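Tripeptidase (Staphylococcus aureus subsp. aureus, PDB 3RZA) probably cleaves the N-terminal residue from tripeptides as a metal-dependent peptidase of the M20 family. Local coordinates at residues S205-G210 against A261-L266; V78-S83 against H151-F156; G197-M202 against R271-E276; V103-V108 against T123-A128. All coordinates share one frame; numbering follows the deposited sequence.

In the fold
From the N terminus, strand 77-81 comes first and meets strand 154-159 in interaction 2. This closes a loop that contains strand 93-98, both segments of interaction 4 and helix 128-147. Interaction 4 lies wholly within the span of interaction 2, although their nearest atoms are about 15 Å apart. It joins two loops. Interactions 1 and 3 follow later in the chain. They share strands 194-209 and 263-272, with 205-210 and 261-266 falling between the segments of interaction 3. Interaction 3 joins the two strands at one end, beside helix 275-295. Interaction 1 joins them farther out, about 27 Å away between centres. Interactions 1, 2 and 3 all reach the large mixed sheet. No two loops cross.

Interaction 1 of 4, residues S205-G210 against A261-L266; sequences SAKIIG and ADEVIL
Lys207 lays its CB and CG against the CD1 methyl of Ile265, with CG and CD1 3.7 Å apart. The two belong to neighbouring antiparallel strands, 194-209 and 263-272. These strands lie in the part of the sheet that, as in M20 relatives, probably forms the lid or dimerisation domain. With chi1 at 175°, Lys207 CG points directly away from the residue's own N, and the chain beyond it is extended. This carries its CE past Ile265 to Glu263 OE2, 3.7 Å away. Any attraction is probably weak: Lys207 NZ and Glu263 OE2 are 4.3 Å apart, beyond a salt bridge. Lys207, Ile209, Glu263 and Ile265 share this face of the sheet.

Ala206, Ile208, Val264 and Leu266 sit on the other face and are buried. Helices 224-234 and 275-295 pack there, with Ile227 on Ile208 and Phe289 on both Ala206 and Ile208. Between the strands, Ala206 CB lies 4.2 Å from Leu266 CB, and Ile208 CB lies 4.4 Å from Val264 CB. Leu266 has two deposited conformers, so any closer contact of its CD2 with Ile208 is less certain.

The backbones pair twice at Ala206 with Leu266 and twice at Ile208 with Val264. The bond from Leu266 N to Ala206 O is almost straight, 178° at the hydrogen. On its far edge, strand 194-209 bonds to strand 299-312. The pairing runs on just past the strands: Gly210 N donates to Asp262 O at 2.9 Å, but from above the carbonyl plane, 53° out of it.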
loop_
_atom_site.group_PDB
_atom_site.type_symbol
_atom_site.label_atom_id
_atom_site.label_comp_id
_atom_site.label_asym_id
_atom_site.label_seq_id
_atom_site.Cartn_x
_atom_site.Cartn_y
_atom_site.Cartn_z
ATOM N N SER A 205 9.423 0.637 12.816
ATOM C CA SER A 205 8.145 0.836 12.158
ATOM C C SER A 205 7.407 2.022 12.781
ATOM O O SER A 205 7.516 2.264 13.974
ATOM C CB SER A 205 7.317 -0.425 12.252
ATOM O OG SER A 205 7.980 -1.497 11.612
ATOM N N ALA A 206 6.672 2.759 11.944
ATOM C CA ALA A 206 5.944 3.936 12.368
ATOM C C ALA A 206 4.499 3.900 11.806
ATOM O O ALA A 206 4.305 3.687 10.597
ATOM C CB ALA A 206 6.674 5.192 11.922
ATOM N N LYS A 207 3.508 3.999 12.692
ATOM C CA LYS A 207 2.115 4.273 12.308
ATOM C C LYS A 207 1.860 5.753 12.520
ATOM O O LYS A 207 1.907 6.236 13.674
ATOM C CB LYS A 207 1.162 3.441 13.139
ATOM C CG LYS A 207 -0.335 3.742 12.911
ATOM C CD LYS A 207 -1.150 2.677 13.536
ATOM C CE LYS A 207 -2.566 3.105 13.787
ATOM N NZ LYS A 207 -3.255 2.056 14.589
ATOM N N ILE A 208 1.604 6.473 11.417
ATOM C CA ILE A 208 1.365 7.908 11.444
ATOM C C ILE A 208 -0.147 8.109 11.305
ATOM O O ILE A 208 -0.740 7.655 10.324
ATOM C CB ILE A 208 2.104 8.658 10.289
ATOM C CG1 ILE A 208 3.628 8.366 10.283
ATOM C CG2 ILE A 208 1.854 10.155 10.386
ATOM C CD1 ILE A 208 4.346 8.753 11.557
ATOM N N ILE A 209 -0.761 8.753 12.294
ATOM C CA ILE A 209 -2.198 9.065 12.273
ATOM C C ILE A 209 -2.423 10.565 12.046
ATOM O O ILE A 209 -1.785 11.403 12.708
ATOM C CB ILE A 209 -2.875 8.667 13.608
ATOM C CG1 ILE A 209 -2.744 7.160 13.866
ATOM C CG2 ILE A 209 -4.358 9.101 13.631
ATOM C CD1 ILE A 209 -3.421 6.298 12.843
ATOM N N GLY A 210 -3.346 10.891 11.142
ATOM C CA GLY A 210 -3.827 12.254 10.950
ATOM C C GLY A 210 -5.290 12.307 11.277
ATOM O O GLY A 210 -5.738 11.622 12.200
ATOM N N ALA A 261 -6.020 11.586 3.790
ATOM C CA ALA A 261 -5.569 10.289 4.325
ATOM C C ALA A 261 -5.250 10.403 5.802
ATOM O O ALA A 261 -4.443 11.243 6.188
ATOM C CB ALA A 261 -4.299 9.796 3.556
ATOM N N ASP A 262 -5.880 9.576 6.629
ATOM C CA ASP A 262 -5.669 9.651 8.096
ATOM C C ASP A 262 -4.736 8.573 8.687
ATOM O O ASP A 262 -4.582 8.529 9.922
ATOM C CB ASP A 262 -7.005 9.690 8.850
ATOM C CG ASP A 262 -7.765 8.368 8.812
ATOM O OD1 ASP A 262 -7.397 7.469 8.041
ATOM O OD2 ASP A 262 -8.779 8.264 9.539
ATOM N N GLU A 263 -4.131 7.732 7.843
ATOM C CA GLU A 263 -3.222 6.689 8.307
ATOM C C GLU A 263 -2.185 6.290 7.288
ATOM O O GLU A 263 -2.525 5.984 6.149
ATOM C CB GLU A 263 -3.985 5.443 8.738
ATOM C CG GLU A 263 -3.080 4.260 9.183
ATOM C CD GLU A 263 -3.817 3.184 9.969
ATOM O OE1 GLU A 263 -4.999 3.363 10.248
ATOM O OE2 GLU A 263 -3.210 2.149 10.309
ATOM N N VAL A 264 -0.940 6.193 7.752
ATOM C CA VAL A 264 0.164 5.660 6.980
ATOM C C VAL A 264 0.963 4.715 7.858
ATOM O O VAL A 264 1.277 5.052 9.007
ATOM C CB VAL A 264 1.078 6.798 6.492
ATOM C CG1 VAL A 264 2.368 6.247 5.920
ATOM C CG2 VAL A 264 0.362 7.623 5.445
ATOM N N ILE A 265 1.313 3.552 7.311
ATOM C CA ILE A 265 2.224 2.602 7.960
ATOM C C ILE A 265 3.525 2.644 7.204
ATOM O O ILE A 265 3.513 2.506 5.968
ATOM C CB ILE A 265 1.682 1.147 7.925
ATOM C CG1 ILE A 265 0.291 1.052 8.565
ATOM C CG2 ILE A 265 2.688 0.184 8.588
ATOM C CD1 ILE A 265 0.220 1.440 10.036
ATOM N N LEU A 266 4.617 2.928 7.932
ATOM C CA LEU A 266 5.989 2.892 7.408
ATOM C C LEU A 266 6.690 1.707 8.022
ATOM O O LEU A 266 6.542 1.476 9.212
ATOM C CB LEU A 266 6.781 4.144 7.821
ATOM C CG LEU A 266 6.375 5.528 7.336
ATOM C CD1 LEU A 266 6.280 5.528 5.847
ATOM C CD2 LEU A 266 5.084 5.976 7.966
#

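Interaction 2 of 4, residues V78-S83 against H151-F156; sequences VCTMNS and HGQIQF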
loop_
_atom_site.group_PDB
_atom_site.type_symbol
_atom_site.label_atom_id
_atom_site.label_comp_id
_atom_site.label_asym_id
_atom_site.label_seq_id
_atom_site.Cartn_x
_atom_site.Cartn_y
_atom_site.Cartn_z
ATOM N N VAL A 78 23.333 -30.327 17.015
ATOM C CA VAL A 78 24.710 -30.101 17.455
ATOM C C VAL A 78 25.422 -31.472 17.428
ATOM O O VAL A 78 25.084 -32.352 18.210
ATOM C CB VAL A 78 24.755 -29.479 18.878
ATOM C CG1 VAL A 78 26.212 -29.269 19.348
ATOM C CG2 VAL A 78 23.970 -28.147 18.914
ATOM N N CYS A 79 26.366 -31.632 16.497
ATOM C CA CYS A 79 27.021 -32.924 16.213
ATOM C C CYS A 79 28.478 -32.818 16.592
ATOM O O CYS A 79 29.182 -31.979 16.051
ATOM C CB CYS A 79 26.887 -33.298 14.737
ATOM S SG CYS A 79 25.304 -32.872 14.012
ATOM N N THR A 80 28.920 -33.664 17.519
ATOM C CA THR A 80 30.236 -33.538 18.129
ATOM C C THR A 80 31.115 -34.714 17.722
ATOM O O THR A 80 30.678 -35.886 17.744
ATOM C CB THR A 80 30.144 -33.465 19.666
ATOM O OG1 THR A 80 29.365 -32.316 20.040
ATOM C CG2 THR A 80 31.537 -33.364 20.297
HETATM N N MSE A 81 32.357 -34.379 17.380
HETATM C CA MSE A 81 33.371 -35.306 16.957
HETATM C C MSE A 81 34.454 -35.189 18.010
HETATM O O MSE A 81 35.017 -34.121 18.143
HETATM C CB MSE A 81 33.880 -34.860 15.570
HETATM C CG MSE A 81 35.194 -35.380 15.193
HETATM SE SE MSE A 81 35.580 -35.185 13.303
HETATM C CE MSE A 81 35.247 -37.058 12.842
ATOM N N ASN A 82 34.732 -36.258 18.767
ATOM C CA ASN A 82 35.767 -36.206 19.825
ATOM C C ASN A 82 37.176 -36.027 19.272
ATOM O O ASN A 82 37.456 -36.434 18.160
ATOM C CB ASN A 82 35.740 -37.471 20.707
ATOM C CG ASN A 82 34.516 -37.530 21.641
ATOM O OD1 ASN A 82 33.798 -36.545 21.829
ATOM N ND2 ASN A 82 34.303 -38.693 22.249
ATOM N N SER A 83 38.042 -35.406 20.071
ATOM C CA SER A 83 39.476 -35.309 19.766
ATOM C C SER A 83 40.109 -36.689 19.597
ATOM O O SER A 83 39.859 -37.580 20.405
ATOM C CB SER A 83 40.215 -34.561 20.895
ATOM O OG SER A 83 41.593 -34.417 20.601
ATOM N N HIS A 151 42.669 -34.933 14.524
ATOM C CA HIS A 151 41.994 -33.657 14.745
ATOM C C HIS A 151 41.666 -33.487 16.224
ATOM O O HIS A 151 41.564 -34.470 16.967
ATOM C CB HIS A 151 40.705 -33.599 13.923
ATOM C CG HIS A 151 39.822 -34.787 14.132
ATOM N ND1 HIS A 151 38.985 -34.918 15.222
ATOM C CD2 HIS A 151 39.706 -35.936 13.432
ATOM C CE1 HIS A 151 38.379 -36.088 15.164
ATOM N NE2 HIS A 151 38.779 -36.713 14.077
ATOM N N GLY A 152 41.463 -32.238 16.633
ATOM C CA GLY A 152 40.841 -31.927 17.914
ATOM C C GLY A 152 39.334 -32.145 17.884
ATOM O O GLY A 152 38.781 -32.739 16.936
ATOM N N GLN A 153 38.676 -31.692 18.946
ATOM C CA GLN A 153 37.233 -31.741 19.031
ATOM C C GLN A 153 36.696 -30.762 18.022
ATOM O O GLN A 153 37.225 -29.663 17.914
ATOM C CB GLN A 153 36.742 -31.355 20.426
ATOM C CG GLN A 153 35.264 -31.576 20.665
ATOM C CD GLN A 153 34.890 -31.325 22.108
ATOM O OE1 GLN A 153 35.225 -32.120 22.974
ATOM N NE2 GLN A 153 34.235 -30.191 22.380
ATOM N N ILE A 154 35.658 -31.181 17.288
ATOM C CA ILE A 154 34.965 -30.342 16.311
ATOM C C ILE A 154 33.465 -30.535 16.524
ATOM O O ILE A 154 32.992 -31.683 16.573
ATOM C CB ILE A 154 35.300 -30.730 14.839
ATOM C CG1 ILE A 154 36.794 -31.004 14.649
ATOM C CG2 ILE A 154 34.867 -29.625 13.909
ATOM C CD1 ILE A 154 37.146 -31.512 13.269
ATOM N N GLN A 155 32.731 -29.434 16.669
ATOM C CA GLN A 155 31.256 -29.464 16.661
ATOM C C GLN A 155 30.699 -28.915 15.344
ATOM O O GLN A 155 31.221 -27.930 14.812
ATOM C CB GLN A 155 30.681 -28.709 17.852
ATOM C CG GLN A 155 30.939 -29.419 19.150
ATOM C CD GLN A 155 30.199 -28.825 20.322
ATOM O OE1 GLN A 155 30.211 -27.620 20.518
ATOM N NE2 GLN A 155 29.594 -29.674 21.136
ATOM N N PHE A 156 29.676 -29.592 14.811
ATOM C CA PHE A 156 28.982 -29.185 13.603
ATOM C C PHE A 156 27.585 -28.789 14.027
ATOM O O PHE A 156 26.816 -29.640 14.503
ATOM C CB PHE A 156 28.950 -30.327 12.603
ATOM C CG PHE A 156 30.306 -30.679 12.071
ATOM C CD1 PHE A 156 31.172 -31.466 12.810
ATOM C CD2 PHE A 156 30.731 -30.201 10.832
ATOM C CE1 PHE A 156 32.439 -31.766 12.332
ATOM C CE2 PHE A 156 31.995 -30.520 10.333
ATOM C CZ PHE A 156 32.848 -31.292 11.077
#
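Val78 starts the contact with its CG1 methyl, 3.8 Å from the amide NE2 of Gln155. At Cys79 the backbones pair through both N-H groups, and Phe156 N donates to Cys79 O at 2.7 Å. That same oxygen lies in the plane of the Phe156 ring, at its edge. Thr80 lies alongside Gln155, pointing the same way. Its OG1 accepts from Gln155 NE2 at 2.9 Å, in the amide plane. Gln155 is further fixed by Leu176 O and Asp178 N.

These are the antiparallel strands 77-81 and 154-159 of the large mixed sheet. The second strand also runs parallel to strand 93-98, which ends at the zinc ligand His98. Helix 128-147 packs on the face that carries Met81 and Phe156.

Met81, a selenomethionine, crosses His151 at about a right angle. Its SE sits over one ring face, 3.8 Å from the centroid and offset toward the rim. A bend at chi3 (-103°) keeps CE near His151 NE2. The ring is held by its own chain, since His151 ND1 donates to Gly152 O at 2.8 Å. Asn82 O comes to the ring edge, 3.2 Å from His151 CE1. Ser83 ends the run with its CA 3.6 Å from His151 O.

Interaction 3 of 4, residues G197-M202 against R271-E276; sequences GAPTQM and RSHDPE. With IPA (isopropyl alcohol), chain H.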
loop_
_atom_site.group_PDB
_atom_site.type_symbol
_atom_site.label_atom_id
_atom_site.label_comp_id
_atom_site.label_asym_id
_atom_site.label_seq_id
_atom_site.Cartn_x
_atom_site.Cartn_y
_atom_site.Cartn_z
ATOM N N GLY A 197 33.648 -8.947 10.965
ATOM C CA GLY A 197 32.721 -8.114 11.658
ATOM C C GLY A 197 31.460 -7.969 10.869
ATOM O O GLY A 197 31.474 -8.126 9.653
ATOM N N ALA A 198 30.368 -7.684 11.574
ATOM C CA ALA A 198 29.024 -7.552 10.980
ATOM C C ALA A 198 28.275 -6.523 11.826
ATOM O O ALA A 198 28.597 -6.377 13.006
ATOM C CB ALA A 198 28.298 -8.924 10.991
ATOM N N PRO A 199 27.294 -5.789 11.235
ATOM C CA PRO A 199 26.637 -4.691 11.954
ATOM C C PRO A 199 25.507 -5.158 12.878
ATOM O O PRO A 199 25.075 -6.337 12.816
ATOM C CB PRO A 199 26.053 -3.863 10.825
ATOM C CG PRO A 199 25.608 -4.903 9.836
ATOM C CD PRO A 199 26.605 -6.058 9.959
ATOM N N THR A 200 25.086 -4.254 13.766
ATOM C CA THR A 200 23.756 -4.308 14.423
ATOM C C THR A 200 22.675 -3.896 13.417
ATOM O O THR A 200 22.829 -2.891 12.777
ATOM C CB THR A 200 23.691 -3.365 15.646
ATOM O OG1 THR A 200 24.734 -3.704 16.556
ATOM C CG2 THR A 200 22.337 -3.470 16.389
ATOM N N GLN A 201 21.625 -4.703 13.239
ATOM C CA GLN A 201 20.442 -4.282 12.480
ATOM C C GLN A 201 19.297 -4.088 13.449
ATOM O O GLN A 201 19.103 -4.911 14.340
ATOM C CB GLN A 201 20.038 -5.291 11.419
ATOM C CG GLN A 201 18.993 -4.720 10.392
ATOM C CD GLN A 201 17.797 -5.635 10.077
ATOM O OE1 GLN A 201 16.677 -5.165 9.983
ATOM N NE2 GLN A 201 18.046 -6.904 9.853
HETATM N N MSE A 202 18.558 -2.992 13.271
HETATM C CA MSE A 202 17.284 -2.777 13.938
HETATM C C MSE A 202 16.169 -2.520 12.921
HETATM O O MSE A 202 16.404 -1.902 11.889
HETATM C CB MSE A 202 17.405 -1.597 14.897
HETATM C CG MSE A 202 18.417 -1.851 15.988
HETATM SE SE MSE A 202 18.213 -0.694 17.466
HETATM C CE MSE A 202 19.764 -1.234 18.542
ATOM N N ARG A 271 21.177 0.054 10.095
ATOM C CA ARG A 271 22.354 -0.797 10.383
ATOM C C ARG A 271 23.528 0.057 10.766
ATOM O O ARG A 271 23.694 1.132 10.203
ATOM C CB ARG A 271 22.750 -1.664 9.167
ATOM C CG ARG A 271 21.605 -2.399 8.529
ATOM C CD ARG A 271 22.039 -3.326 7.419
ATOM N NE ARG A 271 20.838 -3.917 6.833
ATOM C CZ ARG A 271 20.688 -5.174 6.387
ATOM N NH1 ARG A 271 21.691 -6.054 6.361
ATOM N NH2 ARG A 271 19.498 -5.544 5.899
ATOM N N SER A 272 24.347 -0.416 11.712
ATOM C CA SER A 272 25.666 0.180 11.952
ATOM C C SER A 272 26.667 -0.792 12.515
ATOM O O SER A 272 26.294 -1.711 13.250
ATOM C CB SER A 272 25.576 1.367 12.912
ATOM O OG SER A 272 26.807 2.054 12.951
ATOM N N HIS A 273 27.944 -0.537 12.221
ATOM C CA HIS A 273 29.042 -1.303 12.838
ATOM C C HIS A 273 29.471 -0.739 14.183
ATOM O O HIS A 273 30.351 -1.311 14.850
ATOM C CB HIS A 273 30.211 -1.432 11.884
ATOM C CG HIS A 273 29.920 -2.340 10.740
ATOM N ND1 HIS A 273 30.044 -3.708 10.839
ATOM C CD2 HIS A 273 29.437 -2.090 9.499
ATOM C CE1 HIS A 273 29.654 -4.259 9.705
ATOM N NE2 HIS A 273 29.316 -3.301 8.864
ATOM N N ASP A 274 28.838 0.362 14.600
ATOM C CA ASP A 274 29.059 0.971 15.919
ATOM C C ASP A 274 27.709 0.811 16.675
ATOM O O ASP A 274 26.686 1.361 16.228
ATOM C CB ASP A 274 29.457 2.440 15.720
ATOM C CG ASP A 274 29.774 3.173 17.020
ATOM O OD1 ASP A 274 29.189 2.884 18.079
ATOM O OD2 ASP A 274 30.585 4.120 16.947
ATOM N N PRO A 275 27.696 0.075 17.808
ATOM C CA PRO A 275 26.420 -0.082 18.533
ATOM C C PRO A 275 25.804 1.209 19.096
ATOM O O PRO A 275 24.607 1.233 19.358
ATOM C CB PRO A 275 26.754 -1.051 19.685
ATOM C CG PRO A 275 28.203 -1.322 19.620
ATOM C CD PRO A 275 28.836 -0.496 18.552
ATOM N N GLU A 276 26.595 2.260 19.273
ATOM C CA GLU A 276 26.053 3.563 19.657
ATOM C C GLU A 276 25.519 4.381 18.512
ATOM O O GLU A 276 24.527 5.097 18.698
ATOM C CB GLU A 276 27.097 4.383 20.421
ATOM C CG GLU A 276 27.480 3.795 21.734
ATOM C CD GLU A 276 26.309 3.646 22.718
ATOM O OE1 GLU A 276 25.362 4.480 22.688
ATOM O OE2 GLU A 276 26.346 2.686 23.528
HETATM C C1 IPA H . 27.110 0.015 7.014
HETATM C C2 IPA H . 26.517 -1.387 7.135
HETATM C C3 IPA H . 25.190 -1.445 6.401
HETATM O O2 IPA H . 27.386 -2.316 6.526
HETATM O O HOH W 1 27.010 -2.366 16.086
#
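This is a buried strand-pair contact at the end of strand 263-272, just before helix 275-295, where strand 194-209 is broken at Pro199. It probably lies near the junction of the catalytic and lid domains. Thr200 and Ser272 form an antiparallel hydrogen-bonded pair: Thr200 N donates to Ser272 O at 2.9 Å, and Ser272 N to Thr200 O at 3.1 Å. A water joins Thr200 OG1 to Ser272 O, to which it donates. Gly310 N also bonds to Thr200 OG1.

Gln201 and Arg271 share one face of the sheet. Their amide and guanidinium planes are 11° apart and stacked, with Gln201 CG over the guanidinium and 4.1 Å from Arg271 NE. Arg271 is extended from CG to NE.

Pro199 lies alongside His273. Its CB stands over the centre of the imidazole in a CH-pi contact, 3.8 Å from the centroid. This stack, and the hydrogen bond between His273 NE2 and O2 of an isopropyl alcohol, probably from the crystallisation liquor, are described for one of two modelled His273 conformers and are less certain for that reason. Ser272 OG accepts from Asp274 N in an ST turn and also bonds to Thr244 OG1. Asp274 OD1 accepts from Glu276 N at 2.9 Å and N-caps the helix.

Arg271 also reaches Glu269 through a salt bridge, Gly340 O, and a bound citrate, while His214 of the second subunit packs on it. The stack with Gln201 and these bonds would limit rotation of the guanidinium. The citrate, probably from the liquor, is consistent with a site able to take an anion.

Interaction 4 of 4, residues V103-V108 against T123-A128; sequences VPAINV and TTILGA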
loop_
_atom_site.group_PDB
_atom_site.type_symbol
_atom_site.label_atom_id
_atom_site.label_comp_id
_atom_site.label_asym_id
_atom_site.label_seq_id
_atom_site.Cartn_x
_atom_site.Cartn_y
_atom_site.Cartn_z
ATOM N N VAL A 103 12.325 -18.836 0.091
ATOM C CA VAL A 103 11.312 -19.167 -0.920
ATOM C C VAL A 103 11.717 -18.485 -2.256
ATOM O O VAL A 103 12.340 -17.439 -2.222
ATOM C CB VAL A 103 9.901 -18.655 -0.426
ATOM C CG1 VAL A 103 8.826 -18.799 -1.487
ATOM C CG2 VAL A 103 9.482 -19.403 0.860
ATOM N N PRO A 104 11.374 -19.078 -3.446
ATOM C CA PRO A 104 10.768 -20.386 -3.729
ATOM C C PRO A 104 11.824 -21.446 -3.880
ATOM O O PRO A 104 12.733 -21.273 -4.683
ATOM C CB PRO A 104 10.043 -20.158 -5.062
ATOM C CG PRO A 104 10.818 -19.079 -5.743
ATOM C CD PRO A 104 11.506 -18.269 -4.681
ATOM N N ALA A 105 11.700 -22.530 -3.111
ATOM C CA ALA A 105 12.645 -23.657 -3.170
ATOM C C ALA A 105 11.943 -24.997 -2.927
ATOM O O ALA A 105 12.433 -25.841 -2.147
ATOM C CB ALA A 105 13.750 -23.443 -2.176
ATOM N N ILE A 106 10.794 -25.172 -3.594
ATOM C CA ILE A 106 10.103 -26.440 -3.676
ATOM C C ILE A 106 10.430 -27.024 -5.039
ATOM O O ILE A 106 10.296 -26.328 -6.064
ATOM C CB ILE A 106 8.564 -26.297 -3.479
ATOM C CG1 ILE A 106 8.247 -25.955 -2.001
ATOM C CG2 ILE A 106 7.818 -27.618 -3.909
ATOM C CD1 ILE A 106 6.941 -25.114 -1.782
ATOM N N ASN A 107 10.912 -28.278 -5.044
ATOM C CA ASN A 107 11.162 -29.035 -6.266
ATOM C C ASN A 107 12.319 -28.410 -7.077
ATOM O O ASN A 107 12.184 -28.120 -8.270
ATOM C CB ASN A 107 9.844 -29.156 -7.069
ATOM C CG ASN A 107 9.709 -30.462 -7.791
ATOM O OD1 ASN A 107 10.689 -31.020 -8.323
ATOM N ND2 ASN A 107 8.473 -30.977 -7.829
ATOM N N VAL A 108 13.443 -28.169 -6.385
ATOM C CA VAL A 108 14.635 -27.610 -7.018
ATOM C C VAL A 108 15.204 -28.664 -7.980
ATOM O O VAL A 108 15.367 -29.832 -7.604
ATOM C CB VAL A 108 15.725 -27.215 -5.977
ATOM C CG1 VAL A 108 17.042 -26.756 -6.688
ATOM C CG2 VAL A 108 15.211 -26.143 -5.031
ATOM N N THR A 123 13.080 -21.713 -12.174
ATOM C CA THR A 123 11.766 -21.624 -11.487
ATOM C C THR A 123 11.886 -21.539 -9.945
ATOM O O THR A 123 10.938 -21.139 -9.271
ATOM C CB THR A 123 10.891 -22.838 -11.830
ATOM O OG1 THR A 123 11.446 -24.020 -11.243
ATOM C CG2 THR A 123 10.799 -23.023 -13.341
ATOM N N THR A 124 13.039 -21.962 -9.406
ATOM C CA THR A 124 13.334 -21.905 -7.980
ATOM C C THR A 124 14.714 -21.293 -7.796
ATOM O O THR A 124 15.460 -21.093 -8.753
ATOM C CB THR A 124 13.346 -23.326 -7.354
ATOM O OG1 THR A 124 14.534 -24.021 -7.760
ATOM C CG2 THR A 124 12.099 -24.145 -7.782
ATOM N N ILE A 125 15.055 -21.058 -6.545
ATOM C CA ILE A 125 16.423 -20.823 -6.126
ATOM C C ILE A 125 17.215 -22.158 -6.262
ATOM O O ILE A 125 16.627 -23.206 -6.558
ATOM C CB ILE A 125 16.478 -20.214 -4.654
ATOM C CG1 ILE A 125 16.014 -21.204 -3.563
ATOM C CG2 ILE A 125 15.639 -18.928 -4.568
ATOM C CD1 ILE A 125 16.653 -20.995 -2.277
ATOM N N LEU A 126 18.527 -22.114 -6.056
ATOM C CA LEU A 126 19.355 -23.339 -5.997
ATOM C C LEU A 126 19.411 -23.860 -4.566
ATOM O O LEU A 126 19.349 -25.066 -4.334
ATOM C CB LEU A 126 20.783 -23.071 -6.523
ATOM C CG LEU A 126 21.802 -24.214 -6.621
ATOM C CD1 LEU A 126 21.231 -25.430 -7.358
ATOM C CD2 LEU A 126 23.091 -23.742 -7.329
ATOM N N GLY A 127 19.542 -22.961 -3.606
ATOM C CA GLY A 127 19.871 -23.349 -2.251
ATOM C C GLY A 127 21.339 -23.694 -2.031
ATOM O O GLY A 127 21.668 -24.390 -1.056
ATOM N N ALA A 128 22.234 -23.151 -2.870
ATOM C CA ALA A 128 23.677 -23.098 -2.521
ATOM C C ALA A 128 23.881 -22.398 -1.192
ATOM O O ALA A 128 24.722 -22.797 -0.391
ATOM C CB ALA A 128 24.471 -22.411 -3.612
HETATM O O HOH W 2 10.782 -26.491 -10.226
#
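The planar peptide between Pro104 and Ala105 directs its carbonyl straight at the opposite backbone. Ile125 N donates to Pro104 O at 3.0 Å, nearly along the C=O axis and with 169° at the hydrogen. Thr124 CB and Ile125 CG1 also lie close to that oxygen. The puckered Pro104 ring, which follows a cis peptide bond, touches Ile125 CG2 through its CD, 4.2 Å away, and comes near Thr123 O through its CG.

Ile125 places CG1 between its backbone N and carbonyl carbon (chi1 68°). This presses CG1 against Ala105 CB at 3.5 Å, tighter than usual for two carbons. Thr124 turns its CG2 methyl to Ile106 O, 3.3 Å away. Its OG1 is directed at Ile125 O, in a bond modelled so short that its length is doubtful, and Val108 CG2 packs against the same OG1 at 3.5 Å. Val108 crosses this residue obliquely and spreads its CG1 against the carbonyls of Ile125 and Leu126.

Both segments are loops of what is probably the catalytic domain of the M20 fold. Residues 123-128 lead into helix 128-147, with Gly127 at its N-cap, and so to Asp129, which binds both the zinc ion and a calcium ion. The side chain of Ile125 is about 8 Å from a calcium ion and about 10 Å from the zinc ion. Glu370 OE1 accepts from the N-H groups of Leu126 and Gly127. At the outer end one water donates to Asn107 O, at 2.9 Å, and to Thr123 OG1, which is also bonded to Asp121.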